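Local coordinates for ErfK/YbiS/YcfS/YnhG family protein (Xylanimonas cellulosilytica, PDB 4LPQ) that probably acts as an L,D-transpeptidase in peptidoglycan synthesis, this chain holding a putative peptidoglycan-binding domain and the catalytic domain, at residues G75-T79 with R104-I108; R141-H145 with M154-K158; G163-S169 with G180-N186. One frame throughout, in Å; residues are numbered along the deposited sequence. Where two conformers were deposited one is given.

Interaction 1. Residues G75-T79 with R104-I108; sequences GYRPT and RVVRI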
loop_
_atom_site.group_PDB
_atom_site.type_symbol
_atom_site.label_atom_id
_atom_site.label_comp_id
_atom_site.label_asym_id
_atom_site.label_seq_id
_atom_site.Cartn_x
_atom_site.Cartn_y
_atom_site.Cartn_z
ATOM N N GLY A 75 -2.423 9.368 -16.420
ATOM C CA GLY A 75 -2.915 8.048 -16.116
ATOM C C GLY A 75 -1.828 7.133 -15.598
ATOM O O GLY A 75 -1.833 5.939 -15.819
ATOM N N TYR A 76 -0.861 7.638 -14.833
ATOM C CA TYR A 76 0.289 6.878 -14.412
ATOM C C TYR A 76 -0.140 5.632 -13.626
ATOM O O TYR A 76 -0.857 5.702 -12.652
ATOM C CB TYR A 76 1.266 7.638 -13.534
ATOM C CG TYR A 76 2.505 6.807 -13.214
ATOM C CD1 TYR A 76 3.526 6.663 -14.137
ATOM C CD2 TYR A 76 2.521 5.981 -12.131
ATOM C CE1 TYR A 76 4.561 5.752 -13.929
ATOM C CE2 TYR A 76 3.523 5.084 -11.892
ATOM C CZ TYR A 76 4.500 4.941 -12.794
ATOM O OH TYR A 76 5.537 4.064 -12.560
ATOM N N ARG A 77 0.397 4.479 -14.098
ATOM C CA ARG A 77 0.265 3.183 -13.409
ATOM C C ARG A 77 1.629 2.519 -13.459
ATOM O O ARG A 77 2.297 2.525 -14.512
ATOM C CB ARG A 77 -0.755 2.299 -14.029
ATOM C CG ARG A 77 -2.181 2.786 -13.803
ATOM C CD ARG A 77 -3.171 2.175 -14.737
ATOM N NE ARG A 77 -3.038 0.751 -14.950
ATOM C CZ ARG A 77 -3.568 -0.249 -14.235
ATOM N NH1 ARG A 77 -4.230 -0.079 -13.148
ATOM N NH2 ARG A 77 -3.389 -1.441 -14.671
ATOM N N PRO A 78 2.045 1.866 -12.361
ATOM C CA PRO A 78 3.343 1.182 -12.408
ATOM C C PRO A 78 3.280 -0.093 -13.326
ATOM O O PRO A 78 2.193 -0.648 -13.504
ATOM C CB PRO A 78 3.580 0.826 -10.970
ATOM C CG PRO A 78 2.294 0.844 -10.343
ATOM C CD PRO A 78 1.386 1.740 -11.061
ATOM N N THR A 79 4.442 -0.441 -13.871
ATOM C CA THR A 79 4.558 -1.651 -14.692
ATOM C C THR A 79 5.008 -2.817 -13.802
ATOM O O THR A 79 6.074 -2.669 -13.156
ATOM C CB THR A 79 5.559 -1.420 -15.818
ATOM O OG1 THR A 79 5.117 -0.355 -16.647
ATOM C CG2 THR A 79 5.737 -2.616 -16.620
ATOM N N ARG A 104 -0.903 -7.663 -15.539
ATOM C CA ARG A 104 -1.705 -6.426 -15.461
ATOM C C ARG A 104 -1.870 -6.097 -13.968
ATOM O O ARG A 104 -2.277 -6.917 -13.153
ATOM C CB ARG A 104 -3.129 -6.673 -16.060
ATOM C CG ARG A 104 -4.134 -5.491 -15.907
ATOM C CD ARG A 104 -5.570 -5.781 -16.456
ATOM N NE ARG A 104 -6.397 -6.932 -15.934
ATOM C CZ ARG A 104 -7.298 -6.918 -14.937
ATOM N NH1 ARG A 104 -7.527 -5.804 -14.232
ATOM N NH2 ARG A 104 -7.949 -8.043 -14.603
ATOM N N VAL A 105 -1.621 -4.841 -13.612
ATOM C CA VAL A 105 -1.884 -4.383 -12.245
ATOM C C VAL A 105 -3.374 -4.277 -12.077
ATOM O O VAL A 105 -4.067 -3.489 -12.805
ATOM C CB VAL A 105 -1.193 -3.027 -11.994
ATOM C CG1 VAL A 105 -1.540 -2.485 -10.664
ATOM C CG2 VAL A 105 0.293 -3.215 -12.154
ATOM N N VAL A 106 -3.891 -4.926 -11.059
ATOM C CA VAL A 106 -5.293 -4.861 -10.690
ATOM C C VAL A 106 -5.545 -3.739 -9.667
ATOM O O VAL A 106 -6.491 -2.955 -9.803
ATOM C CB VAL A 106 -5.818 -6.238 -10.182
ATOM C CG1 VAL A 106 -7.276 -6.171 -9.730
ATOM C CG2 VAL A 106 -5.615 -7.279 -11.249
ATOM N N ARG A 107 -4.647 -3.668 -8.674
ATOM C CA ARG A 107 -4.700 -2.580 -7.698
ATOM C C ARG A 107 -3.321 -2.208 -7.264
ATOM O O ARG A 107 -2.390 -3.022 -7.189
ATOM C CB ARG A 107 -5.493 -2.881 -6.370
ATOM C CG ARG A 107 -6.972 -3.034 -6.412
ATOM C CD ARG A 107 -7.768 -1.808 -6.838
ATOM N NE ARG A 107 -9.185 -2.132 -6.723
ATOM C CZ ARG A 107 -9.860 -2.801 -7.669
ATOM N NH1 ARG A 107 -9.278 -3.222 -8.778
ATOM N NH2 ARG A 107 -11.113 -3.149 -7.495
ATOM N N ILE A 108 -3.190 -0.912 -6.955
ATOM C CA ILE A 108 -2.017 -0.356 -6.313
ATOM C C ILE A 108 -2.439 0.037 -4.894
ATOM O O ILE A 108 -3.406 0.810 -4.765
ATOM C CB ILE A 108 -1.452 0.884 -7.048
ATOM C CG1 ILE A 108 -1.207 0.641 -8.524
ATOM C CG2 ILE A 108 -0.165 1.330 -6.321
ATOM C CD1 ILE A 108 -2.350 0.954 -9.422
HETATM O O HOH W 1 -6.688 -1.612 -12.330
HETATM O O HOH W 2 -0.910 -3.083 -15.943
#
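Pro78 and Ile108 make the close-packed half of this contact, reaching toward each other so that CD of Pro78 lies 3.8 Å from CG1 of Ile108. Ile108 carries CG1 opposite its own carbonyl carbon (chi1 -52°), which sends that branch, rather than CG2, to the proline. Next to it, Val105 presents CG2 to the backbone oxygen of Pro78 at 3.5 Å. Tyr32 touches both Pro78 and Ile108, and Leu98 of strand 96-101 does the same, so this half is buried on several fronts. Residues 75-79 begin the loop that leaves helix 66-74, the helix ending at Gly75 in a Schellman motif with positive phi. The loop leads from helix 66-74 to strand 86-91, and the contact lays it against strand 104-110 of the sheet. The strand itself carries a classic beta bulge, Val106 and Arg107 both facing Ala99. The other half is polar and wetter. Arg77, its chain bent at chi3 (44°), brings the edge of its guanidinium up to the carbonyl of Val105: NH2 donates to Val105 O at 2.9 Å, in the carbonyl plane and on a lone pair, with an angle of 161° at the hydrogen. NH1 adds a weak bond of 3.4 Å to the same Val105 O and also binds Leu30 O, which helps fix the rotation of the group. Two waters fill in round it. One accepts weakly from Arg77 NH1 and donates to the carbonyls of Val105 and Val106; the second joins Arg77 NH2, again weakly, to Val105 N. On the exposed flank, Arg104 NH1 stays 6.0 Å from Arg77 NH2, two like charges kept apart.

Interaction 2. Residues R141-H145 with M154-K158; sequences RDGMH and MWRPK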
loop_
_atom_site.group_PDB
_atom_site.type_symbol
_atom_site.label_atom_id
_atom_site.label_comp_id
_atom_site.label_asym_id
_atom_site.label_seq_id
_atom_site.Cartn_x
_atom_site.Cartn_y
_atom_site.Cartn_z
ATOM N N ARG A 141 -3.505 -15.975 9.134
ATOM C CA ARG A 141 -4.270 -16.013 10.356
ATOM C C ARG A 141 -5.356 -14.990 10.225
ATOM O O ARG A 141 -5.075 -13.760 10.147
ATOM C CB ARG A 141 -3.313 -15.812 11.576
ATOM C CG ARG A 141 -2.321 -16.909 11.832
ATOM C CD ARG A 141 -1.325 -16.681 12.960
ATOM N NE ARG A 141 -0.501 -17.876 13.181
ATOM C CZ ARG A 141 0.668 -17.902 13.798
ATOM N NH1 ARG A 141 1.213 -16.751 14.205
ATOM N NH2 ARG A 141 1.280 -19.099 14.009
ATOM N N ASP A 142 -6.641 -15.423 10.179
ATOM C CA ASP A 142 -7.789 -14.631 9.797
ATOM C C ASP A 142 -8.470 -13.920 10.938
ATOM O O ASP A 142 -9.623 -14.209 11.275
ATOM C CB ASP A 142 -8.833 -15.498 9.071
ATOM C CG ASP A 142 -9.951 -14.726 8.418
ATOM O OD1 ASP A 142 -9.858 -13.483 8.346
ATOM O OD2 ASP A 142 -10.906 -15.438 7.927
ATOM N N GLY A 143 -7.812 -12.917 11.437
ATOM C CA GLY A 143 -8.244 -12.046 12.566
ATOM C C GLY A 143 -7.037 -11.190 12.993
ATOM O O GLY A 143 -6.047 -10.984 12.248
HETATM N N MSE A 144 -7.111 -10.609 14.173
HETATM C CA MSE A 144 -6.112 -9.766 14.754
HETATM C C MSE A 144 -5.103 -10.645 15.536
HETATM O O MSE A 144 -5.509 -11.338 16.499
HETATM C CB MSE A 144 -6.855 -8.723 15.631
HETATM C CG MSE A 144 -5.833 -7.680 16.021
HETATM SE SE MSE A 144 -5.281 -6.450 14.635
HETATM C CE MSE A 144 -6.680 -5.150 14.634
ATOM N N HIS A 145 -3.817 -10.617 15.180
ATOM C CA HIS A 145 -2.788 -11.447 15.819
ATOM C C HIS A 145 -1.528 -10.745 16.212
ATOM O O HIS A 145 -1.146 -9.770 15.575
ATOM C CB HIS A 145 -2.422 -12.569 14.821
ATOM C CG HIS A 145 -3.519 -13.598 14.732
ATOM N ND1 HIS A 145 -4.616 -13.620 13.869
ATOM C CD2 HIS A 145 -3.647 -14.722 15.472
ATOM C CE1 HIS A 145 -5.397 -14.680 14.140
ATOM N NE2 HIS A 145 -4.786 -15.379 15.065
HETATM N N MSE A 154 -1.301 -7.360 14.131
HETATM C CA MSE A 154 -1.425 -7.430 12.719
HETATM C C MSE A 154 -2.835 -7.899 12.387
HETATM O O MSE A 154 -3.347 -8.906 12.883
HETATM C CB MSE A 154 -0.492 -8.502 12.130
HETATM C CG MSE A 154 0.972 -8.154 12.385
HETATM SE SE MSE A 154 2.252 -9.414 11.444
HETATM C CE MSE A 154 1.652 -10.922 12.314
ATOM N N TRP A 155 -3.483 -7.199 11.447
ATOM C CA TRP A 155 -4.827 -7.558 10.955
ATOM C C TRP A 155 -4.771 -8.494 9.776
ATOM O O TRP A 155 -4.232 -8.106 8.712
ATOM C CB TRP A 155 -5.648 -6.289 10.635
ATOM C CG TRP A 155 -7.012 -6.595 10.108
ATOM C CD1 TRP A 155 -7.453 -6.356 8.842
ATOM C CD2 TRP A 155 -8.103 -7.164 10.831
ATOM N NE1 TRP A 155 -8.787 -6.751 8.749
ATOM C CE2 TRP A 155 -9.191 -7.237 9.961
ATOM C CE3 TRP A 155 -8.257 -7.663 12.144
ATOM C CZ2 TRP A 155 -10.398 -7.804 10.344
ATOM C CZ3 TRP A 155 -9.418 -8.252 12.502
ATOM C CH2 TRP A 155 -10.495 -8.300 11.621
ATOM N N ARG A 156 -5.253 -9.708 9.918
ATOM C CA ARG A 156 -5.342 -10.679 8.848
ATOM C C ARG A 156 -4.011 -10.873 8.127
ATOM O O ARG A 156 -3.984 -10.797 6.886
ATOM C CB ARG A 156 -6.519 -10.337 7.956
ATOM C CG ARG A 156 -7.863 -10.139 8.656
ATOM C CD ARG A 156 -8.994 -9.908 7.685
ATOM N NE ARG A 156 -9.427 -11.090 7.002
ATOM C CZ ARG A 156 -10.307 -11.077 6.050
ATOM N NH1 ARG A 156 -10.724 -9.956 5.519
ATOM N NH2 ARG A 156 -10.799 -12.247 5.597
ATOM N N PRO A 157 -2.954 -11.222 8.866
ATOM C CA PRO A 157 -1.670 -11.477 8.175
ATOM C C PRO A 157 -1.697 -12.680 7.222
ATOM O O PRO A 157 -2.247 -13.717 7.538
ATOM C CB PRO A 157 -0.735 -11.674 9.346
ATOM C CG PRO A 157 -1.596 -12.236 10.459
ATOM C CD PRO A 157 -2.875 -11.463 10.325
ATOM N N LYS A 158 -0.980 -12.447 6.138
ATOM C CA LYS A 158 -0.637 -13.456 5.174
ATOM C C LYS A 158 0.903 -13.598 5.165
ATOM O O LYS A 158 1.616 -12.619 4.814
ATOM C CB LYS A 158 -1.122 -13.144 3.804
ATOM C CG LYS A 158 -2.620 -13.156 3.717
ATOM C CD LYS A 158 -3.143 -13.577 2.515
ATOM C CE LYS A 158 -4.629 -13.569 2.443
ATOM N NZ LYS A 158 -5.249 -14.849 1.975
#
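Met154 pairs with His145 through two backbone hydrogen bonds, Met154 N to His145 O at 2.8 Å and His145 N to Met154 O at 2.9 Å, the hydrogen-bonded pair of a small antiparallel hairpin. Trp155 follows as the non-hydrogen-bonded partner of Met144, and their side chains cross at about a right angle. Met154 and Met144 are both selenomethionine. Met144 CB comes in at the edge of the indole, CE packs 3.9 Å from Trp155 CE3, and SE lies beside the edge of the six-membered ring, a Met-aromatic contact. The indole is reached this way because Met144 puts CG opposite its backbone N (chi1 -169°) and then bends twice. At Trp155 and Arg156 the chain turns a corner, Arg156 taking left-handed backbone angles. Its N still donates to Gly143 O at 2.8 Å, while CG of the same arginine rests over one face of the neighbouring indole. Farther out, Arg156 runs alongside Asp142, their carboxylate and guanidinium planes only 19° apart. OD1 of Asp142 takes both NE (2.8 Å) and NH2 (3.2 Å) of Arg156 in a salt bridge whose individual hydrogen bonds are bent and weak. Pro157 then packs CD 3.2 Å from Arg141 O, and its own carbonyl receives Arg141 N at 3.0 Å, closing the far end of the pairing. Helix 186-196 packs against the corner: Arg156 NH2 forms a second salt bridge, with Asp194, Asn190 OD1 accepts from both Arg156 NH1 and Trp155 NE1, and Trp193 makes a cation-pi contact with Arg156. Strand 164-168 flanks the hairpin strand, where Met154 touches His167 and Pro157 touches Ala165 and His167.

Interaction 3. Residues G163-S169 with G180-N186; sequences GYAVHGS and GCVRVSN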
loop_
_atom_site.group_PDB
_atom_site.type_symbol
_atom_site.label_atom_id
_atom_site.label_comp_id
_atom_site.label_asym_id
_atom_site.label_seq_id
_atom_site.Cartn_x
_atom_site.Cartn_y
_atom_site.Cartn_z
ATOM N N GLY A 163 8.285 -15.081 9.940
ATOM C CA GLY A 163 7.394 -14.094 10.502
ATOM C C GLY A 163 7.032 -12.924 9.644
ATOM O O GLY A 163 6.238 -12.098 9.993
ATOM N N TYR A 164 7.649 -12.835 8.495
ATOM C CA TYR A 164 7.403 -11.757 7.552
ATOM C C TYR A 164 6.076 -12.011 6.834
ATOM O O TYR A 164 5.834 -13.066 6.201
ATOM C CB TYR A 164 8.495 -11.593 6.512
ATOM C CG TYR A 164 9.824 -11.210 7.088
ATOM C CD1 TYR A 164 10.109 -9.885 7.358
ATOM C CD2 TYR A 164 10.806 -12.088 7.318
ATOM C CE1 TYR A 164 11.275 -9.479 7.942
ATOM C CE2 TYR A 164 11.994 -11.714 7.859
ATOM C CZ TYR A 164 12.254 -10.387 8.153
ATOM O OH TYR A 164 13.469 -10.047 8.717
ATOM N N ALA A 165 5.173 -11.013 7.004
ATOM C CA ALA A 165 3.846 -11.058 6.505
ATOM C C ALA A 165 3.447 -9.747 5.895
ATOM O O ALA A 165 3.993 -8.686 6.187
ATOM C CB ALA A 165 2.861 -11.350 7.654
ATOM N N VAL A 166 2.436 -9.807 5.030
ATOM C CA VAL A 166 1.605 -8.649 4.610
ATOM C C VAL A 166 0.401 -8.626 5.547
ATOM O O VAL A 166 -0.243 -9.662 5.783
ATOM C CB VAL A 166 1.133 -8.798 3.151
ATOM C CG1 VAL A 166 0.328 -7.574 2.731
ATOM C CG2 VAL A 166 2.335 -8.951 2.225
ATOM N N HIS A 167 0.113 -7.465 6.117
ATOM C CA HIS A 167 -0.997 -7.351 7.078
ATOM C C HIS A 167 -1.591 -6.012 7.129
ATOM O O HIS A 167 -0.930 -5.027 6.738
ATOM C CB HIS A 167 -0.528 -7.789 8.487
ATOM C CG HIS A 167 0.482 -6.849 9.080
ATOM N ND1 HIS A 167 0.125 -5.753 9.844
ATOM C CD2 HIS A 167 1.823 -6.850 9.013
ATOM C CE1 HIS A 167 1.245 -5.130 10.213
ATOM N NE2 HIS A 167 2.281 -5.752 9.699
ATOM N N GLY A 168 -2.791 -5.899 7.615
ATOM C CA GLY A 168 -3.363 -4.602 7.924
ATOM C C GLY A 168 -2.841 -3.993 9.212
ATOM O O GLY A 168 -2.470 -4.690 10.170
ATOM N N SER A 169 -2.755 -2.683 9.176
ATOM C CA SER A 169 -2.194 -1.904 10.279
ATOM C C SER A 169 -2.939 -0.622 10.463
ATOM O O SER A 169 -3.571 -0.145 9.515
ATOM C CB SER A 169 -0.722 -1.632 10.038
ATOM O OG SER A 169 -0.033 -1.113 11.172
ATOM N N GLY A 180 9.854 -4.936 9.633
ATOM C CA GLY A 180 10.120 -5.811 8.563
ATOM C C GLY A 180 8.890 -6.308 7.834
ATOM O O GLY A 180 8.980 -6.684 6.627
ATOM N N CYS A 181 7.726 -6.457 8.514
ATOM C CA CYS A 181 6.552 -6.864 7.771
ATOM C C CYS A 181 6.090 -5.717 6.848
ATOM O O CYS A 181 6.539 -4.568 6.962
ATOM C CB CYS A 181 5.483 -7.198 8.721
ATOM S SG CYS A 181 5.804 -8.775 9.599
ATOM N N VAL A 182 5.193 -6.077 5.927
ATOM C CA VAL A 182 4.648 -5.099 5.002
ATOM C C VAL A 182 3.263 -4.738 5.392
ATOM O O VAL A 182 2.352 -5.581 5.315
ATOM C CB VAL A 182 4.709 -5.644 3.564
ATOM C CG1 VAL A 182 4.135 -4.652 2.594
ATOM C CG2 VAL A 182 6.176 -6.024 3.202
ATOM N N ARG A 183 3.022 -3.511 5.800
ATOM C CA ARG A 183 1.755 -3.010 6.256
ATOM C C ARG A 183 0.944 -2.404 5.081
ATOM O O ARG A 183 1.531 -1.705 4.253
ATOM C CB ARG A 183 1.972 -1.804 7.244
ATOM C CG ARG A 183 2.738 -2.163 8.428
ATOM C CD ARG A 183 2.903 -0.836 9.160
ATOM N NE ARG A 183 3.586 -1.129 10.318
ATOM C CZ ARG A 183 3.930 -0.246 11.188
ATOM N NH1 ARG A 183 3.537 1.034 11.048
ATOM N NH2 ARG A 183 4.649 -0.688 12.163
ATOM N N VAL A 184 -0.338 -2.613 5.135
ATOM C CA VAL A 184 -1.342 -1.967 4.271
ATOM C C VAL A 184 -2.545 -1.607 5.138
ATOM O O VAL A 184 -2.620 -2.033 6.286
ATOM C CB VAL A 184 -1.758 -2.839 3.069
ATOM C CG1 VAL A 184 -0.526 -3.186 2.210
ATOM C CG2 VAL A 184 -2.491 -4.078 3.537
ATOM N N SER A 185 -3.506 -0.854 4.620
ATOM C CA SER A 185 -4.709 -0.562 5.405
ATOM C C SER A 185 -5.533 -1.804 5.684
ATOM O O SER A 185 -5.473 -2.769 4.903
ATOM C CB SER A 185 -5.585 0.496 4.752
ATOM O OG SER A 185 -6.232 -0.013 3.586
ATOM N N ASN A 186 -6.334 -1.784 6.718
ATOM C CA ASN A 186 -7.227 -2.917 6.955
ATOM C C ASN A 186 -8.191 -3.167 5.781
ATOM O O ASN A 186 -8.434 -4.275 5.435
ATOM C CB ASN A 186 -7.961 -2.733 8.271
ATOM C CG ASN A 186 -7.117 -2.829 9.499
ATOM O OD1 ASN A 186 -5.993 -3.206 9.503
ATOM N ND2 ASN A 186 -7.749 -2.454 10.578
HETATM O O HOH W 3 -6.078 0.332 8.597
#
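His167 lays one face of its imidazole over CA of Arg183, with Arg183 CG 3.8 Å from CE1, while the ring edge meets CB of Cys181. The pair sits on two parallel strands of the YkuD-type catalytic domain, 164-168 and 182-184, the second continuing the Ser-His-Gly-Cys signature of the family. Cys181 and His167 are the predicted nucleophile and proton donor/acceptor. SG of Cys181 receives Ala165 N at 3.5 Å and lies 4.6 Å from NE2 of His167. The imidazole stands in the crowded position between backbone N and carbonyl carbon (chi1 67°), and ND1 binds Gly168 O at 2.8 Å, fixing the ring's rotation. A leucine here, lacking both ring nitrogens, would probably leave Gly168 O without its donor and Cys181 without the neighbouring base predicted to act with it. The strands are joined by hydrogen bonds from Val182 N to Ala165 O, His167 N to Val182 O, Val184 N to His167 O and Ser169 N to Val184 O. Gly168 has no room for a side chain beside Asn186 OD1. One water donates to Ser169 O at 2.7 Å and accepts from Asn186 N at 2.8 Å.

Overall arrangement
The three contacts follow one another along the chain without overlap, in the order 1, 2, 3. All reach the same mixed sheet. Interactions 2 and 3 adjoin, their centres 9 Å apart, because strands 154-159 and 164-168 are neighbours: probable backbone hydrogen bonds join Trp155 O to Gly168 N and Lys158 N to Val166 O. Interaction 1 lies across the chain's centre, about 26 Å from interaction 2 and 20 Å from interaction 3, centre to centre. The predicted catalytic pair thus lies in one connected patch, with Met154 of the hairpin against both residues, while the 75-79 contact joins the loop after helix 66-74 to the sheet well away from it.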